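Local coordinates for protein nicotinamide riboside transporter PnuC (PDB 4QTN) that transports nicotinamide riboside, a form of vitamin B3, probably across the inner membrane, as a homotrimeric helical membrane protein, at residues Ser63-Gly68 with Leu173-Tyr178; Gly13-Phe18 with Cys53-Gly58; Ser40-Val45 with Val72-Tyr77. All blocks are in the same frame, centred on the assembly; numbering follows the deposited sequence.

Interaction 1. Residues Ser63-Gly68 with Leu173-Tyr178. With NNR (Nicotinamide riboside), chain I.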
loop_
_atom_site.group_PDB
_atom_site.type_symbol
_atom_site.label_atom_id
_atom_site.label_comp_id
_atom_site.label_asym_id
_atom_site.label_seq_id
_atom_site.Cartn_x
_atom_site.Cartn_y
_atom_site.Cartn_z
ATOM N N SER C 63 -26.684 -2.925 -9.798
ATOM C CA SER C 63 -26.692 -1.649 -10.512
ATOM C C SER C 63 -25.310 -1.119 -10.738
ATOM O O SER C 63 -25.158 0.013 -11.145
ATOM C CB SER C 63 -27.473 -0.604 -9.734
ATOM O OG SER C 63 -26.744 -0.208 -8.581
ATOM N N ASN C 64 -24.300 -1.916 -10.420
ATOM C CA ASN C 64 -22.940 -1.581 -10.794
ATOM C C ASN C 64 -22.824 -1.475 -12.303
ATOM O O ASN C 64 -22.111 -0.621 -12.811
ATOM C CB ASN C 64 -21.933 -2.612 -10.242
ATOM C CG ASN C 64 -21.611 -3.713 -11.241
ATOM O OD1 ASN C 64 -20.727 -3.560 -12.102
ATOM N ND2 ASN C 64 -22.315 -4.838 -11.126
ATOM N N TYR C 65 -23.586 -2.304 -13.015
ATOM C CA TYR C 65 -23.390 -2.485 -14.455
ATOM C C TYR C 65 -23.745 -1.265 -15.295
ATOM O O TYR C 65 -23.068 -0.972 -16.290
ATOM C CB TYR C 65 -24.130 -3.713 -14.959
ATOM C CG TYR C 65 -23.481 -5.011 -14.548
ATOM C CD1 TYR C 65 -22.214 -5.351 -15.006
ATOM C CD2 TYR C 65 -24.136 -5.896 -13.703
ATOM C CE1 TYR C 65 -21.621 -6.537 -14.633
ATOM C CE2 TYR C 65 -23.553 -7.088 -13.328
ATOM C CZ TYR C 65 -22.297 -7.406 -13.794
ATOM O OH TYR C 65 -21.707 -8.595 -13.410
ATOM N N LEU C 66 -24.801 -0.557 -14.905
ATOM C CA LEU C 66 -25.153 0.677 -15.576
ATOM C C LEU C 66 -24.026 1.709 -15.466
ATOM O O LEU C 66 -23.593 2.280 -16.473
ATOM C CB LEU C 66 -26.448 1.244 -15.021
ATOM C CG LEU C 66 -26.756 2.662 -15.508
ATOM C CD1 LEU C 66 -26.739 2.744 -17.034
ATOM C CD2 LEU C 66 -28.083 3.149 -14.944
ATOM N N PHE C 67 -23.556 1.941 -14.240
ATOM C CA PHE C 67 -22.386 2.795 -14.005
ATOM C C PHE C 67 -21.189 2.351 -14.825
ATOM O O PHE C 67 -20.555 3.162 -15.491
ATOM C CB PHE C 67 -22.014 2.822 -12.519
ATOM C CG PHE C 67 -23.015 3.527 -11.661
ATOM C CD1 PHE C 67 -23.094 4.916 -11.653
ATOM C CD2 PHE C 67 -23.894 2.804 -10.865
ATOM C CE1 PHE C 67 -24.029 5.567 -10.866
ATOM C CE2 PHE C 67 -24.836 3.450 -10.074
ATOM C CZ PHE C 67 -24.904 4.833 -10.076
ATOM N N GLY C 68 -20.887 1.058 -14.777
ATOM C CA GLY C 68 -19.749 0.509 -15.501
ATOM C C GLY C 68 -19.797 0.852 -16.970
ATOM O O GLY C 68 -18.781 1.251 -17.564
ATOM N N LEU C 173 -14.012 -14.061 -14.017
ATOM C CA LEU C 173 -14.410 -14.468 -12.666
ATOM C C LEU C 173 -15.536 -13.584 -12.071
ATOM O O LEU C 173 -16.465 -14.093 -11.417
ATOM C CB LEU C 173 -13.212 -14.487 -11.732
ATOM C CG LEU C 173 -12.114 -15.481 -12.117
ATOM C CD1 LEU C 173 -10.738 -14.923 -11.801
ATOM C CD2 LEU C 173 -12.303 -16.833 -11.451
HETATM N N MSE C 174 -15.469 -12.274 -12.321
HETATM C CA MSE C 174 -16.454 -11.332 -11.748
HETATM C C MSE C 174 -17.866 -11.556 -12.264
HETATM O O MSE C 174 -18.792 -11.702 -11.473
HETATM C CB MSE C 174 -15.998 -9.898 -11.920
HETATM C CG MSE C 174 -16.918 -8.925 -11.208
HETATM SE SE MSE C 174 -17.556 -7.702 -12.597
HETATM C CE MSE C 174 -19.427 -7.468 -12.034
ATOM N N ILE C 175 -18.049 -11.610 -13.582
ATOM C CA ILE C 175 -19.381 -11.935 -14.119
ATOM C C ILE C 175 -19.841 -13.319 -13.670
ATOM O O ILE C 175 -21.008 -13.511 -13.350
ATOM C CB ILE C 175 -19.474 -11.818 -15.662
ATOM C CG1 ILE C 175 -18.349 -12.586 -16.351
ATOM C CG2 ILE C 175 -19.484 -10.362 -16.091
ATOM C CD1 ILE C 175 -18.546 -12.727 -17.839
ATOM N N LEU C 176 -18.902 -14.269 -13.608
ATOM C CA LEU C 176 -19.179 -15.626 -13.083
ATOM C C LEU C 176 -19.396 -15.723 -11.543
ATOM O O LEU C 176 -19.585 -16.820 -11.026
ATOM C CB LEU C 176 -18.078 -16.602 -13.500
ATOM C CG LEU C 176 -18.100 -17.240 -14.895
ATOM C CD1 LEU C 176 -17.462 -18.618 -14.815
ATOM C CD2 LEU C 176 -19.504 -17.330 -15.489
ATOM N N ARG C 177 -19.316 -14.583 -10.831
ATOM C CA ARG C 177 -19.626 -14.501 -9.377
ATOM C C ARG C 177 -18.599 -15.159 -8.416
ATOM O O ARG C 177 -18.966 -15.622 -7.343
ATOM C CB ARG C 177 -21.028 -15.039 -9.095
ATOM C CG ARG C 177 -22.138 -14.147 -9.596
ATOM C CD ARG C 177 -23.285 -14.944 -10.196
ATOM N NE ARG C 177 -23.660 -16.076 -9.361
ATOM C CZ ARG C 177 -23.752 -17.327 -9.795
ATOM N NH1 ARG C 177 -23.528 -17.610 -11.084
ATOM N NH2 ARG C 177 -24.084 -18.294 -8.945
ATOM N N TYR C 178 -17.324 -15.183 -8.792
ATOM C CA TYR C 178 -16.306 -15.824 -7.948
ATOM C C TYR C 178 -15.531 -14.820 -7.127
ATOM O O TYR C 178 -15.149 -13.762 -7.617
ATOM C CB TYR C 178 -15.352 -16.688 -8.787
ATOM C CG TYR C 178 -15.990 -17.978 -9.262
ATOM C CD1 TYR C 178 -16.212 -19.044 -8.376
ATOM C CD2 TYR C 178 -16.412 -18.122 -10.574
ATOM C CE1 TYR C 178 -16.811 -20.217 -8.799
ATOM C CE2 TYR C 178 -17.019 -19.289 -11.009
ATOM C CZ TYR C 178 -17.215 -20.336 -10.120
ATOM O OH TYR C 178 -17.824 -21.494 -10.555
HETATM O O2R NNR I . -17.225 -3.943 -13.840
HETATM C C2R NNR I . -15.854 -3.276 -13.687
HETATM C C3R NNR I . -15.555 -2.408 -14.915
HETATM O O3R NNR I . -16.203 -2.918 -15.993
HETATM C C4R NNR I . -14.062 -2.529 -15.133
HETATM C C5R NNR I . -13.252 -1.357 -14.437
HETATM O O5R NNR I . -11.838 -1.742 -14.369
HETATM O O4R NNR I . -13.730 -3.682 -14.624
HETATM C C1R NNR I . -14.895 -4.149 -13.619
HETATM N N1 NNR I . -14.355 -4.271 -12.251
HETATM C C2 NNR I . -13.124 -3.693 -11.905
HETATM C C6 NNR I . -15.067 -4.954 -11.293
HETATM C C5 NNR I . -14.556 -5.057 -9.977
HETATM C C4 NNR I . -13.338 -4.500 -9.651
HETATM C C3 NNR I . -12.628 -3.811 -10.587
HETATM C C7 NNR I . -11.311 -3.175 -10.178
HETATM O O7 NNR I . -10.466 -2.942 -10.990
HETATM N N7 NNR I . -11.087 -2.838 -8.798
#
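Asn64 is the first residue to meet the other segment: it leans toward the helix of Met174, and ND2 lies 4.0 Å from Met174 CE. The same ND2 sits 3.3 Å above the plane of the Tyr65 ring, over its centre, while a weak hydrogen bond ties it to Lys61 O. An amide has separate donor and acceptor ends, which lets OD1 face the ligand, 3.9 Å from O2R of nicotinamide riboside. Both Asn64 and Met174, the latter modelled as selenomethionine, belong to the ligand pocket of this membrane transporter, and the contact joins the start of transmembrane helix 64-80 to the probably cytoplasmic end of helix 158-175. Tyr65 comes next. With CG beside the backbone N (chi1 -73°), its ring reaches across toward Met174, which arrives from the opposite direction and packs its methyl obliquely by the phenol, though the exact position of that methyl is doubtful. The long phenol covers the distance between backbones whose nearest CA atoms, those of Tyr65 and Ile175, are 10.3 Å apart. Its OH also packs against Ile175 CG2 at 3.9 Å, while the flexible, bent chain of Met174 places SE 3.9 Å from ligand C6.

Interaction 2. Residues Gly13-Phe18 with Cys53-Gly58. With BOG (octyl beta-D-glucopyranoside), chain J; NNR (Nicotinamide riboside), chain I.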
loop_
_atom_site.group_PDB
_atom_site.type_symbol
_atom_site.label_atom_id
_atom_site.label_comp_id
_atom_site.label_asym_id
_atom_site.label_seq_id
_atom_site.Cartn_x
_atom_site.Cartn_y
_atom_site.Cartn_z
ATOM N N GLY C 13 -29.559 1.684 -0.099
ATOM C CA GLY C 13 -29.922 0.576 0.778
ATOM C C GLY C 13 -28.738 -0.204 1.290
ATOM O O GLY C 13 -27.889 -0.644 0.519
ATOM N N GLY C 14 -28.680 -0.371 2.604
ATOM C CA GLY C 14 -27.834 -1.388 3.210
ATOM C C GLY C 14 -26.347 -1.130 3.107
ATOM O O GLY C 14 -25.566 -2.073 3.015
ATOM N N TRP C 15 -25.948 0.149 3.123
ATOM C CA TRP C 15 -24.536 0.516 3.370
ATOM C C TRP C 15 -24.258 0.559 4.846
ATOM O O TRP C 15 -25.065 1.104 5.624
ATOM C CB TRP C 15 -24.184 1.885 2.783
ATOM C CG TRP C 15 -24.475 2.045 1.359
ATOM C CD1 TRP C 15 -25.605 2.564 0.815
ATOM C CD2 TRP C 15 -23.612 1.733 0.271
ATOM N NE1 TRP C 15 -25.511 2.583 -0.551
ATOM C CE2 TRP C 15 -24.295 2.078 -0.914
ATOM C CE3 TRP C 15 -22.340 1.177 0.178
ATOM C CZ2 TRP C 15 -23.747 1.885 -2.179
ATOM C CZ3 TRP C 15 -21.793 0.986 -1.077
ATOM C CH2 TRP C 15 -22.502 1.343 -2.245
ATOM N N THR C 16 -23.112 -0.006 5.239
ATOM C CA THR C 16 -22.510 0.297 6.533
ATOM C C THR C 16 -22.062 1.754 6.574
ATOM O O THR C 16 -21.902 2.410 5.513
ATOM C CB THR C 16 -21.284 -0.570 6.824
ATOM O OG1 THR C 16 -20.249 -0.260 5.890
ATOM C CG2 THR C 16 -21.623 -2.013 6.721
ATOM N N HIS C 17 -21.860 2.256 7.799
ATOM C CA HIS C 17 -21.329 3.603 8.028
ATOM C C HIS C 17 -19.974 3.756 7.345
ATOM O O HIS C 17 -19.740 4.715 6.586
ATOM C CB HIS C 17 -21.194 3.861 9.528
ATOM C CG HIS C 17 -20.656 5.211 9.860
ATOM N ND1 HIS C 17 -19.330 5.542 9.690
ATOM C CD2 HIS C 17 -21.259 6.317 10.356
ATOM C CE1 HIS C 17 -19.139 6.796 10.063
ATOM N NE2 HIS C 17 -20.295 7.289 10.469
ATOM N N PHE C 18 -19.099 2.778 7.587
ATOM C CA PHE C 18 -17.770 2.766 7.028
ATOM C C PHE C 18 -17.785 2.799 5.474
ATOM O O PHE C 18 -17.140 3.655 4.859
ATOM C CB PHE C 18 -17.036 1.568 7.559
ATOM C CG PHE C 18 -15.665 1.396 7.005
ATOM C CD1 PHE C 18 -14.601 2.085 7.535
ATOM C CD2 PHE C 18 -15.428 0.492 6.005
ATOM C CE1 PHE C 18 -13.321 1.894 7.059
ATOM C CE2 PHE C 18 -14.148 0.294 5.511
ATOM C CZ PHE C 18 -13.094 1.004 6.038
ATOM N N CYS C 53 -18.918 2.319 -9.841
ATOM C CA CYS C 53 -18.974 0.975 -10.422
ATOM C C CYS C 53 -18.341 -0.040 -9.484
ATOM O O CYS C 53 -19.017 -0.941 -8.998
ATOM C CB CYS C 53 -18.324 0.906 -11.790
ATOM S SG CYS C 53 -18.393 -0.760 -12.531
ATOM N N VAL C 54 -17.061 0.133 -9.192
ATOM C CA VAL C 54 -16.325 -0.855 -8.400
ATOM C C VAL C 54 -16.752 -0.945 -6.925
ATOM O O VAL C 54 -16.723 -2.019 -6.336
ATOM C CB VAL C 54 -14.814 -0.655 -8.491
ATOM C CG1 VAL C 54 -14.360 -0.782 -9.947
ATOM C CG2 VAL C 54 -14.427 0.692 -7.890
ATOM N N VAL C 55 -17.162 0.161 -6.335
ATOM C CA VAL C 55 -17.660 0.099 -4.962
ATOM C C VAL C 55 -18.928 -0.772 -4.911
ATOM O O VAL C 55 -19.090 -1.594 -4.013
ATOM C CB VAL C 55 -17.863 1.516 -4.352
ATOM C CG1 VAL C 55 -18.886 1.511 -3.220
ATOM C CG2 VAL C 55 -16.529 2.072 -3.874
ATOM N N PHE C 56 -19.766 -0.651 -5.942
ATOM C CA PHE C 56 -20.984 -1.471 -6.071
ATOM C C PHE C 56 -20.705 -2.967 -6.337
ATOM O O PHE C 56 -21.418 -3.833 -5.807
ATOM C CB PHE C 56 -21.904 -0.905 -7.153
ATOM C CG PHE C 56 -22.701 0.273 -6.708
ATOM C CD1 PHE C 56 -22.086 1.367 -6.137
ATOM C CD2 PHE C 56 -24.073 0.292 -6.863
ATOM C CE1 PHE C 56 -22.827 2.468 -5.726
ATOM C CE2 PHE C 56 -24.821 1.385 -6.452
ATOM C CZ PHE C 56 -24.194 2.475 -5.884
ATOM N N VAL C 57 -19.689 -3.270 -7.165
ATOM C CA VAL C 57 -19.219 -4.667 -7.323
ATOM C C VAL C 57 -18.766 -5.246 -5.966
ATOM O O VAL C 57 -19.155 -6.356 -5.587
ATOM C CB VAL C 57 -18.082 -4.798 -8.377
ATOM C CG1 VAL C 57 -17.393 -6.147 -8.267
ATOM C CG2 VAL C 57 -18.632 -4.613 -9.769
ATOM N N GLY C 58 -17.992 -4.464 -5.222
ATOM C CA GLY C 58 -17.518 -4.886 -3.913
ATOM C C GLY C 58 -18.670 -5.224 -3.008
ATOM O O GLY C 58 -18.609 -6.188 -2.250
HETATM C C1 BOG J . -27.661 4.944 4.831
HETATM O O1 BOG J . -26.477 5.428 4.300
HETATM C C2 BOG J . -27.621 3.423 4.859
HETATM O O2 BOG J . -27.504 2.863 3.496
HETATM C C3 BOG J . -28.855 2.875 5.481
HETATM O O3 BOG J . -28.766 1.414 5.459
HETATM C C4 BOG J . -29.057 3.357 6.882
HETATM O O4 BOG J . -30.368 2.975 7.338
HETATM C C5 BOG J . -28.868 4.879 7.074
HETATM O O5 BOG J . -27.829 5.525 6.205
HETATM C C6 BOG J . -28.477 5.102 8.492
HETATM O O6 BOG J . -28.858 6.407 8.915
HETATM C "C1'" BOG J . -26.565 5.887 2.925
HETATM C "C2'" BOG J . -25.125 5.861 2.319
HETATM C "C3'" BOG J . -25.135 6.426 0.920
HETATM C "C4'" BOG J . -23.657 6.543 0.432
HETATM C "C5'" BOG J . -23.607 7.061 -1.038
HETATM C "C6'" BOG J . -24.292 6.039 -1.981
HETATM C "C7'" BOG J . -25.261 6.761 -2.950
HETATM C "C8'" BOG J . -24.574 7.022 -4.336
HETATM O O2R NNR I . -17.225 -3.943 -13.840
HETATM C C2R NNR I . -15.854 -3.276 -13.687
HETATM C C3R NNR I . -15.555 -2.408 -14.915
HETATM O O3R NNR I . -16.203 -2.918 -15.993
HETATM C C4R NNR I . -14.062 -2.529 -15.133
HETATM C C5R NNR I . -13.252 -1.357 -14.437
HETATM O O5R NNR I . -11.838 -1.742 -14.369
HETATM O O4R NNR I . -13.730 -3.682 -14.624
HETATM C C1R NNR I . -14.895 -4.149 -13.619
HETATM N N1 NNR I . -14.355 -4.271 -12.251
HETATM C C2 NNR I . -13.124 -3.693 -11.905
HETATM C C6 NNR I . -15.067 -4.954 -11.293
HETATM C C5 NNR I . -14.556 -5.057 -9.977
HETATM C C4 NNR I . -13.338 -4.500 -9.651
HETATM C C3 NNR I . -12.628 -3.811 -10.587
HETATM C C7 NNR I . -11.311 -3.175 -10.178
HETATM O O7 NNR I . -10.466 -2.942 -10.990
HETATM N N7 NNR I . -11.087 -2.838 -8.798
#
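Trp15 presents the edge of its indole to the face of Phe56 in a T-shaped (edge-to-face) stack. The six-membered ring of Trp15 and the ring of Phe56 have centroids 5.3 Å apart and planes at 67°, and their side chains cross at about a right angle. CH2 of Trp15 leads, 3.7 Å from Phe56 CE1. The long, flat indole bridges the 10.3 Å between the CA atoms of Trp15 and Phe56. Phe56 itself starts out beside the contact, but its ring comes nearer. Its neighbour, beta-branched Val55, points toward residues 13-18 and lays CG1 obliquely 3.6 Å from Trp15 CZ3; its CG1 lies anti to the backbone N (chi1 156°). The link before helix 17-34 is thus packed onto the outer flank of transmembrane helix 41-59, whose Val54 and Val57 line the vitamin pocket. There Val57 CG1 lies 3.5 Å from ligand C5; such an apolar branch suits the nicotinamide ring. Thr16 follows as N-cap: its side chain caps a backbone N in the first turn of the helix, while Glu19 OE2 accepts Thr16 N, consistent with a capping box. The polar end of the indole is satisfied too, since NE1 is hydrogen-bonded to Leu11 O. A bound octyl glucoside lies against the tryptophan, with chain atom C4' over one face and sugar O2 in plane at an edge. Trp15 N donates to that O2 at 3.2 Å, with an N-H...O angle of 150°.

Interaction 3. Residues Ser40-Val45 with Val72-Tyr77. With NNR (Nicotinamide riboside), chain I.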
loop_
_atom_site.group_PDB
_atom_site.type_symbol
_atom_site.label_atom_id
_atom_site.label_comp_id
_atom_site.label_asym_id
_atom_site.label_seq_id
_atom_site.Cartn_x
_atom_site.Cartn_y
_atom_site.Cartn_z
ATOM N N SER C 40 -10.861 19.173 -18.161
ATOM C CA SER C 40 -10.976 17.708 -18.279
ATOM C C SER C 40 -12.169 17.182 -17.474
ATOM O O SER C 40 -12.012 16.464 -16.476
ATOM C CB SER C 40 -9.670 17.003 -17.879
ATOM O OG SER C 40 -9.130 17.545 -16.687
ATOM N N TRP C 41 -13.363 17.569 -17.914
ATOM C CA TRP C 41 -14.606 17.133 -17.299
ATOM C C TRP C 41 -14.862 15.658 -17.595
ATOM O O TRP C 41 -15.556 14.983 -16.841
ATOM C CB TRP C 41 -15.770 17.975 -17.825
ATOM C CG TRP C 41 -16.098 17.697 -19.276
ATOM C CD1 TRP C 41 -15.412 18.145 -20.376
ATOM C CD2 TRP C 41 -17.169 16.890 -19.774
ATOM N NE1 TRP C 41 -15.998 17.668 -21.527
ATOM C CE2 TRP C 41 -17.081 16.901 -21.188
ATOM C CE3 TRP C 41 -18.199 16.164 -19.167
ATOM C CZ2 TRP C 41 -17.990 16.212 -22.004
ATOM C CZ3 TRP C 41 -19.104 15.480 -19.984
ATOM C CH2 TRP C 41 -18.989 15.511 -21.386
ATOM N N LEU C 42 -14.290 15.169 -18.697
ATOM C CA LEU C 42 -14.537 13.804 -19.160
ATOM C C LEU C 42 -13.996 12.800 -18.182
ATOM O O LEU C 42 -14.752 12.012 -17.615
ATOM C CB LEU C 42 -13.916 13.561 -20.540
ATOM C CG LEU C 42 -14.819 13.498 -21.778
ATOM C CD1 LEU C 42 -14.226 12.523 -22.773
ATOM C CD2 LEU C 42 -16.248 13.099 -21.438
ATOM N N ALA C 43 -12.677 12.832 -17.989
ATOM C CA ALA C 43 -11.998 11.920 -17.079
ATOM C C ALA C 43 -12.554 12.010 -15.655
ATOM O O ALA C 43 -12.551 11.021 -14.911
ATOM C CB ALA C 43 -10.497 12.175 -17.091
ATOM N N SER C 44 -13.057 13.181 -15.280
ATOM C CA SER C 44 -13.653 13.323 -13.963
ATOM C C SER C 44 -15.027 12.674 -13.840
ATOM O O SER C 44 -15.321 12.070 -12.821
ATOM C CB SER C 44 -13.649 14.760 -13.491
ATOM O OG SER C 44 -12.463 15.003 -12.769
ATOM N N VAL C 45 -15.839 12.753 -14.898
ATOM C CA VAL C 45 -17.043 11.907 -14.997
ATOM C C VAL C 45 -16.623 10.432 -15.020
ATOM O O VAL C 45 -17.230 9.595 -14.360
ATOM C CB VAL C 45 -17.895 12.224 -16.256
ATOM C CG1 VAL C 45 -18.941 11.157 -16.468
ATOM C CG2 VAL C 45 -18.574 13.559 -16.113
ATOM N N VAL C 72 -16.512 2.810 -18.342
ATOM C CA VAL C 72 -15.498 2.167 -19.213
ATOM C C VAL C 72 -15.424 2.792 -20.614
ATOM O O VAL C 72 -14.363 2.787 -21.247
ATOM C CB VAL C 72 -15.657 0.614 -19.324
ATOM C CG1 VAL C 72 -15.270 -0.066 -18.019
ATOM C CG2 VAL C 72 -17.064 0.213 -19.775
ATOM N N SER C 73 -16.551 3.341 -21.081
ATOM C CA SER C 73 -16.629 3.934 -22.419
ATOM C C SER C 73 -15.807 5.195 -22.434
ATOM O O SER C 73 -14.775 5.277 -23.113
ATOM C CB SER C 73 -18.081 4.252 -22.778
ATOM O OG SER C 73 -18.892 3.098 -22.672
ATOM N N LEU C 74 -16.248 6.167 -21.645
ATOM C CA LEU C 74 -15.482 7.365 -21.415
ATOM C C LEU C 74 -13.993 7.047 -21.224
ATOM O O LEU C 74 -13.149 7.491 -22.016
ATOM C CB LEU C 74 -16.044 8.132 -20.214
ATOM C CG LEU C 74 -17.503 8.606 -20.354
ATOM C CD1 LEU C 74 -17.936 9.408 -19.135
ATOM C CD2 LEU C 74 -17.707 9.414 -21.626
ATOM N N TYR C 75 -13.680 6.251 -20.197
ATOM C CA TYR C 75 -12.287 5.907 -19.890
ATOM C C TYR C 75 -11.577 5.400 -21.131
ATOM O O TYR C 75 -10.410 5.727 -21.363
ATOM C CB TYR C 75 -12.209 4.876 -18.756
ATOM C CG TYR C 75 -10.807 4.337 -18.460
ATOM C CD1 TYR C 75 -9.973 4.962 -17.535
ATOM C CD2 TYR C 75 -10.345 3.176 -19.071
ATOM C CE1 TYR C 75 -8.703 4.460 -17.256
ATOM C CE2 TYR C 75 -9.079 2.674 -18.804
ATOM C CZ TYR C 75 -8.268 3.315 -17.896
ATOM O OH TYR C 75 -7.024 2.815 -17.640
ATOM N N ALA C 76 -12.289 4.629 -21.950
ATOM C CA ALA C 76 -11.691 4.077 -23.166
ATOM C C ALA C 76 -11.213 5.199 -24.079
ATOM O O ALA C 76 -10.107 5.148 -24.623
ATOM C CB ALA C 76 -12.675 3.168 -23.891
ATOM N N TYR C 77 -12.045 6.225 -24.218
ATOM C CA TYR C 77 -11.702 7.389 -25.017
ATOM C C TYR C 77 -10.506 8.110 -24.383
ATOM O O TYR C 77 -9.449 8.251 -25.006
ATOM C CB TYR C 77 -12.924 8.313 -25.123
ATOM C CG TYR C 77 -12.690 9.616 -25.843
ATOM C CD1 TYR C 77 -12.742 9.685 -27.222
ATOM C CD2 TYR C 77 -12.466 10.790 -25.132
ATOM C CE1 TYR C 77 -12.547 10.884 -27.882
ATOM C CE2 TYR C 77 -12.269 11.993 -25.776
ATOM C CZ TYR C 77 -12.309 12.040 -27.150
ATOM O OH TYR C 77 -12.119 13.245 -27.799
HETATM O O2R NNR I . -17.225 -3.943 -13.840
HETATM C C2R NNR I . -15.854 -3.276 -13.687
HETATM C C3R NNR I . -15.555 -2.408 -14.915
HETATM O O3R NNR I . -16.203 -2.918 -15.993
HETATM C C4R NNR I . -14.062 -2.529 -15.133
HETATM C C5R NNR I . -13.252 -1.357 -14.437
HETATM O O5R NNR I . -11.838 -1.742 -14.369
HETATM O O4R NNR I . -13.730 -3.682 -14.624
HETATM C C1R NNR I . -14.895 -4.149 -13.619
HETATM N N1 NNR I . -14.355 -4.271 -12.251
HETATM C C2 NNR I . -13.124 -3.693 -11.905
HETATM C C6 NNR I . -15.067 -4.954 -11.293
HETATM C C5 NNR I . -14.556 -5.057 -9.977
HETATM C C4 NNR I . -13.338 -4.500 -9.651
HETATM C C3 NNR I . -12.628 -3.811 -10.587
HETATM C C7 NNR I . -11.311 -3.175 -10.178
HETATM O O7 NNR I . -10.466 -2.942 -10.990
HETATM N N7 NNR I . -11.087 -2.838 -8.798
#
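Leu42 and Leu74 mark the closest backbone approach, their CA atoms 6.9 Å apart, where helices 41-45 and 72-77 run roughly antiparallel. The short axes come within 9.0 Å and cross at a signed angle of -140°, and the contact is concentrated near these two leucines. Both leucines point toward the opposing helix and cross at about a right angle, meeting branch to branch with Leu42 CD2 4.0 Å from Leu74 CD2. Each of them divides its two methyls between two neighbours, a task that a branched leucine tip fits well. Leu74 sends CD1 obliquely to Val45, packing on its CG1, while Leu42 sends CD1 obliquely to the ring of Tyr77, 3.6 Å from CE2. The tyrosine ring gets there because its CG is anti to the backbone N (chi1 176°), which swings it out beside the first helix. Leu42 CD2 also lies over one face of the Trp41 ring, offset toward its rim, 3.6 Å above the plane. On another side of helix 72-77, Val72 CG1 lies 3.6 Å from O3R of nicotinamide riboside. The consecutive, roughly antiparallel transmembrane helices 41-59 and 64-80 form a helical hairpin, here packed together by apolar side chains at the ends far from their short, probably cytoplasmic link.

Along the chain, residues 13-18 open interaction 2, and residues 40-45 open interaction 3 before 53-58 closes the first of these loops; the two therefore cross, sharing helix 41-59. Interaction 1 opens at 63-68, after interaction 2 has closed, so those two stand in series. Helix 64-80 then closes interaction 3 at 72-77, which makes interactions 1 and 3 cross as well, and the long loop of interaction 1 closes at 173-178. Interactions 1 and 2 touch directly, Asn64 CB lying 3.5 Å from Phe56 CB. The three contacts tie the N-terminal region and helix 158-175 to the hairpin 41-80, and each has a segment with residues at nicotinamide riboside.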